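Local coordinates for protein pectate lyase II (Xanthomonas campestris pv. campestris, PDB 2QY1) that probably cleaves pectate, acting as a secreted lyase of polysaccharide lyase family 1 in the breakdown of plant polysaccharides, at residues G153-K158 with S167-Y172; N251-R256 with T290-T295. The protein carries 2 engineered substitutions. All coordinates share one frame; numbering follows the deposited sequence.

Contact 1: G153-K158 with S167-Y172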
# COMPACT_ATOMS: atom_id res chain seq x y z
N GLY A 153 2.15 1.43 -9.41
CA GLY A 153 2.02 0.93 -8.05
C GLY A 153 0.71 1.25 -7.38
O GLY A 153 0.03 2.21 -7.75
N GLY A 154 0.34 0.44 -6.40
CA GLY A 154 -0.91 0.63 -5.67
C GLY A 154 -0.68 1.49 -4.45
O GLY A 154 -1.10 2.65 -4.41
N ILE A 155 -0.02 0.92 -3.44
CA ILE A 155 0.29 1.65 -2.22
C ILE A 155 1.79 1.53 -1.98
O ILE A 155 2.28 0.54 -1.43
CB ILE A 155 -0.55 1.12 -1.02
CG1 ILE A 155 -2.05 1.28 -1.32
CG2 ILE A 155 -0.17 1.86 0.27
CD1 ILE A 155 -2.95 0.36 -0.54
N ASP A 156 2.52 2.56 -2.41
CA ASP A 156 3.98 2.52 -2.47
C ASP A 156 4.66 3.49 -1.52
O ASP A 156 4.13 4.56 -1.23
CB ASP A 156 4.45 2.84 -3.89
CG ASP A 156 4.07 1.77 -4.90
OD1 ASP A 156 3.63 0.67 -4.50
OD2 ASP A 156 4.22 2.03 -6.10
N MET A 157 5.85 3.11 -1.06
CA MET A 157 6.74 4.03 -0.36
C MET A 157 8.21 3.72 -0.68
O MET A 157 8.57 2.57 -0.96
CB MET A 157 6.47 4.07 1.15
CG MET A 157 6.75 2.79 1.92
SD MET A 157 5.91 2.77 3.53
CE MET A 157 4.25 2.32 3.06
N LYS A 158 9.04 4.75 -0.66
CA LYS A 158 10.45 4.61 -1.01
C LYS A 158 11.31 5.71 -0.38
O LYS A 158 10.79 6.72 0.09
CB LYS A 158 10.63 4.63 -2.54
CG LYS A 158 10.20 5.92 -3.21
CD LYS A 158 10.48 5.89 -4.70
CE LYS A 158 9.75 7.02 -5.42
NZ LYS A 158 9.69 6.78 -6.89
N SER A 167 -3.66 0.06 6.48
CA SER A 167 -4.70 -0.78 7.09
C SER A 167 -6.06 -0.74 6.40
O SER A 167 -6.47 0.30 5.88
CB SER A 167 -4.86 -0.42 8.57
OG SER A 167 -5.18 0.95 8.73
N TYR A 168 -6.74 -1.89 6.40
CA TYR A 168 -8.10 -2.02 5.87
C TYR A 168 -8.29 -1.52 4.44
O TYR A 168 -9.36 -1.03 4.08
CB TYR A 168 -9.12 -1.34 6.80
CG TYR A 168 -9.19 -1.94 8.19
CD1 TYR A 168 -10.04 -3.00 8.47
CD2 TYR A 168 -8.40 -1.44 9.22
CE1 TYR A 168 -10.12 -3.55 9.74
CE2 TYR A 168 -8.46 -1.99 10.51
CZ TYR A 168 -9.32 -3.04 10.75
OH TYR A 168 -9.40 -3.59 12.01
N ASN A 169 -7.24 -1.63 3.63
CA ASN A 169 -7.35 -1.30 2.21
C ASN A 169 -7.79 -2.50 1.38
O ASN A 169 -7.57 -3.66 1.80
CB ASN A 169 -6.02 -0.76 1.68
CG ASN A 169 -5.64 0.57 2.30
OD1 ASN A 169 -6.34 1.57 2.12
ND2 ASN A 169 -4.54 0.60 3.04
N TYR A 170 -8.40 -2.23 0.26
CA TYR A 170 -8.83 -3.28 -0.66
C TYR A 170 -8.17 -3.03 -2.01
O TYR A 170 -8.48 -2.04 -2.68
CB TYR A 170 -10.36 -3.28 -0.75
CG TYR A 170 -10.99 -4.34 -1.64
CD1 TYR A 170 -10.29 -5.49 -2.04
CD2 TYR A 170 -12.32 -4.21 -2.04
CE1 TYR A 170 -10.90 -6.45 -2.85
CE2 TYR A 170 -12.93 -5.17 -2.84
CZ TYR A 170 -12.22 -6.29 -3.23
OH TYR A 170 -12.84 -7.24 -4.02
N VAL A 171 -7.25 -3.91 -2.37
CA VAL A 171 -6.55 -3.81 -3.65
C VAL A 171 -6.89 -5.04 -4.49
O VAL A 171 -6.60 -6.17 -4.09
CB VAL A 171 -5.01 -3.69 -3.48
CG1 VAL A 171 -4.34 -3.44 -4.84
CG2 VAL A 171 -4.64 -2.58 -2.49
N TYR A 172 -7.50 -4.81 -5.64
CA TYR A 172 -7.89 -5.90 -6.53
C TYR A 172 -7.66 -5.57 -8.01
O TYR A 172 -7.52 -4.40 -8.37
CB TYR A 172 -9.35 -6.33 -6.28
CG TYR A 172 -10.40 -5.33 -6.71
CD1 TYR A 172 -10.96 -5.39 -7.99
CD2 TYR A 172 -10.86 -4.35 -5.84
CE1 TYR A 172 -11.94 -4.48 -8.39
CE2 TYR A 172 -11.84 -3.44 -6.23
CZ TYR A 172 -12.37 -3.51 -7.50
OH TYR A 172 -13.33 -2.61 -7.90
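Ile155 reaches across the core with a single methyl, CD1, and lays it between the side chains of Asn169 and Val171. The backbones are far apart: CA of Ile155 is 8.9 Å from CA of Val171, so side chains alone close the distance. With CG1 anti to the carbonyl carbon (chi1 -59°) and CD1 swung outward near anti (chi2 157°), the isoleucine is an extended arm whose other branch, CG2, stays back. On one side CD1 meets Val171 CG2 at 3.9 Å, methyl against methyl at a slant. Toward Asn169 it lies over the flat of the amide rather than in line with it: CD1 is 3.9 Å from both CG and ND2 of Asn169, but 4.5 Å from its OD1. The methyl covers this face while the polar atoms of the amide bond to the neighbouring coil, OD1 accepting from Asn134 N and ND2 donating to Val131 O. Those two bonds fix the rotation of the amide and present its face to the methyl. The arrangement belongs to the interior of the right-handed parallel beta-helix of this family, where inward residues of different faces meet. Strand 155-158 borders the sheet formed with 116-119, 87-91 and 65-69, whereas strand 164-174 runs between 129-137 and 193-202; Val131 and Val166 pack on Ile155 from these facing strands.

Contact 2: N251-R256 with T290-T295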
# COMPACT_ATOMS: atom_id res chain seq x y z
N ASN A 251 3.88 -18.46 -4.28
CA ASN A 251 4.97 -17.88 -3.48
C ASN A 251 4.47 -16.86 -2.44
O ASN A 251 4.84 -15.68 -2.51
CB ASN A 251 6.03 -17.24 -4.39
CG ASN A 251 6.50 -18.18 -5.49
OD1 ASN A 251 6.36 -17.88 -6.67
ND2 ASN A 251 7.06 -19.32 -5.10
N PRO A 252 3.63 -17.30 -1.48
CA PRO A 252 3.03 -16.38 -0.52
C PRO A 252 4.05 -15.64 0.35
O PRO A 252 3.86 -14.46 0.65
CB PRO A 252 2.14 -17.28 0.35
CG PRO A 252 2.66 -18.66 0.14
CD PRO A 252 3.17 -18.69 -1.26
N VAL A 253 5.11 -16.34 0.74
CA VAL A 253 6.20 -15.73 1.49
C VAL A 253 7.51 -16.14 0.82
O VAL A 253 7.85 -17.33 0.77
CB VAL A 253 6.19 -16.15 2.98
CG1 VAL A 253 7.39 -15.58 3.72
CG2 VAL A 253 4.89 -15.70 3.66
N THR A 254 8.23 -15.16 0.29
CA THR A 254 9.43 -15.43 -0.48
C THR A 254 10.45 -14.30 -0.36
O THR A 254 10.15 -13.22 0.14
CB THR A 254 9.10 -15.69 -1.98
OG1 THR A 254 10.29 -16.05 -2.69
CG2 THR A 254 8.46 -14.46 -2.64
N SER A 255 11.68 -14.59 -0.80
CA SER A 255 12.69 -13.57 -1.02
C SER A 255 13.36 -13.85 -2.36
O SER A 255 14.00 -14.89 -2.52
CB SER A 255 13.74 -13.58 0.09
OG SER A 255 14.71 -12.58 -0.15
N ARG A 256 13.20 -12.94 -3.32
CA ARG A 256 13.71 -13.16 -4.68
C ARG A 256 14.03 -11.87 -5.44
O ARG A 256 13.41 -10.84 -5.20
CB ARG A 256 12.73 -14.02 -5.49
CG ARG A 256 11.31 -13.44 -5.59
CD ARG A 256 10.40 -14.37 -6.37
NE ARG A 256 10.29 -15.69 -5.74
CZ ARG A 256 9.85 -16.78 -6.35
NH1 ARG A 256 9.47 -16.74 -7.62
NH2 ARG A 256 9.80 -17.93 -5.68
N THR A 290 8.34 -22.64 2.11
CA THR A 290 7.50 -23.79 1.75
C THR A 290 6.92 -24.50 2.97
O THR A 290 5.80 -25.01 2.93
CB THR A 290 8.28 -24.79 0.85
OG1 THR A 290 8.83 -24.08 -0.27
CG2 THR A 290 7.38 -25.90 0.34
N ASN A 291 7.68 -24.52 4.06
CA ASN A 291 7.24 -25.18 5.29
C ASN A 291 6.82 -24.21 6.39
O ASN A 291 6.54 -24.62 7.52
CB ASN A 291 8.33 -26.14 5.79
CG ASN A 291 8.55 -27.29 4.83
OD1 ASN A 291 7.69 -28.16 4.69
ND2 ASN A 291 9.70 -27.29 4.17
N TRP A 292 6.79 -22.92 6.05
CA TRP A 292 6.34 -21.85 6.95
C TRP A 292 7.20 -21.71 8.21
O TRP A 292 6.70 -21.45 9.30
CB TRP A 292 4.85 -22.01 7.28
CG TRP A 292 4.00 -21.89 6.06
CD1 TRP A 292 3.64 -22.90 5.21
CD2 TRP A 292 3.44 -20.69 5.52
NE1 TRP A 292 2.87 -22.40 4.18
CE2 TRP A 292 2.73 -21.05 4.35
CE3 TRP A 292 3.45 -19.35 5.92
CZ2 TRP A 292 2.05 -20.11 3.57
CZ3 TRP A 292 2.77 -18.41 5.14
CH2 TRP A 292 2.08 -18.80 3.98
N ILE A 293 8.51 -21.87 8.03
CA ILE A 293 9.47 -21.75 9.12
C ILE A 293 10.15 -20.38 9.10
O ILE A 293 10.53 -19.88 8.04
CB ILE A 293 10.50 -22.94 9.11
CG1 ILE A 293 11.07 -23.21 10.52
CG2 ILE A 293 11.58 -22.77 8.02
CD1 ILE A 293 12.29 -22.38 10.91
N SER A 294 10.29 -19.77 10.28
CA SER A 294 10.90 -18.45 10.42
C SER A 294 12.39 -18.45 10.08
O SER A 294 13.13 -19.35 10.49
CB SER A 294 10.69 -17.91 11.84
OG SER A 294 9.31 -17.79 12.14
N THR A 295 12.84 -17.43 9.35
CA THR A 295 14.25 -17.33 8.97
C THR A 295 15.03 -16.35 9.85
O THR A 295 16.26 -16.41 9.92
CB THR A 295 14.43 -16.97 7.48
OG1 THR A 295 13.66 -15.81 7.16
CG2 THR A 295 13.98 -18.14 6.60
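Trp292 brings the six-membered part of its indole against Pro252 and Val253, and those two meetings make up the tight part of the contact. Pro252 CG lies 3.8 Å from Trp292 CZ2, with Pro252 CB 3.9 Å from Trp292 CH2. Next to it, Val253 CG2 comes within 3.7 Å of Trp292 CZ3. The proline and tryptophan side chains run at about a right angle, and Pro252 CG and Val253 CG2 both come to the ring obliquely. The valine methyl that does the touching is the branch beside its backbone N, since chi1 of 176° sends CG1 the other way. For tryptophan, chi1 of -62° sets CG anti to the carbonyl carbon and lets the far end of the indole swing in. Phe246 adds a further ring, inclined about 45° to the indole.

The rest is loose. No pair of CA atoms across the contact comes nearer than about 8.2 Å (Val253 CA to Thr290 CA), and Thr290 turns its side chain away. Thr290, Asn291, Ile293 and Thr295 are exposed. At the other end of 251-256, Arg256 NE donates to Thr254 OG1 at 3.1 Å, the oxygen lying a little out of the guanidinium plane. Chemically, then, 251-256 and 290-295 meet through carbon-to-carbon packing of one aromatic side chain. Directional bonds fix the loop around it: the backbones of Val253 and Ala289 are hydrogen-bonded where it begins, and Ser294 OG and Thr295 OG1 bond to Leu266 N and Trp264 N of strand 263-267.

Contact 1 lies at the heart of the chain, about 2 Å from its centre, and all its touching residues are buried; contact 2 sits about 21 Å from that centre, where a largely exposed loop covers buried residues of a later coil, toward one end of the fold. Their centres are 21 Å apart, with nearest atoms about 14 Å apart, so neither bears on the other directly. Each includes a strand of the parallel beta-helix, but contact 1 joins two strands across its interior and contact 2 joins a strand to a loop. Both rest on van der Waals packing: an isoleucine methyl against a valine methyl and a hydrogen-bonded amide in the first, a partly exposed indole on proline and valine carbons in the second.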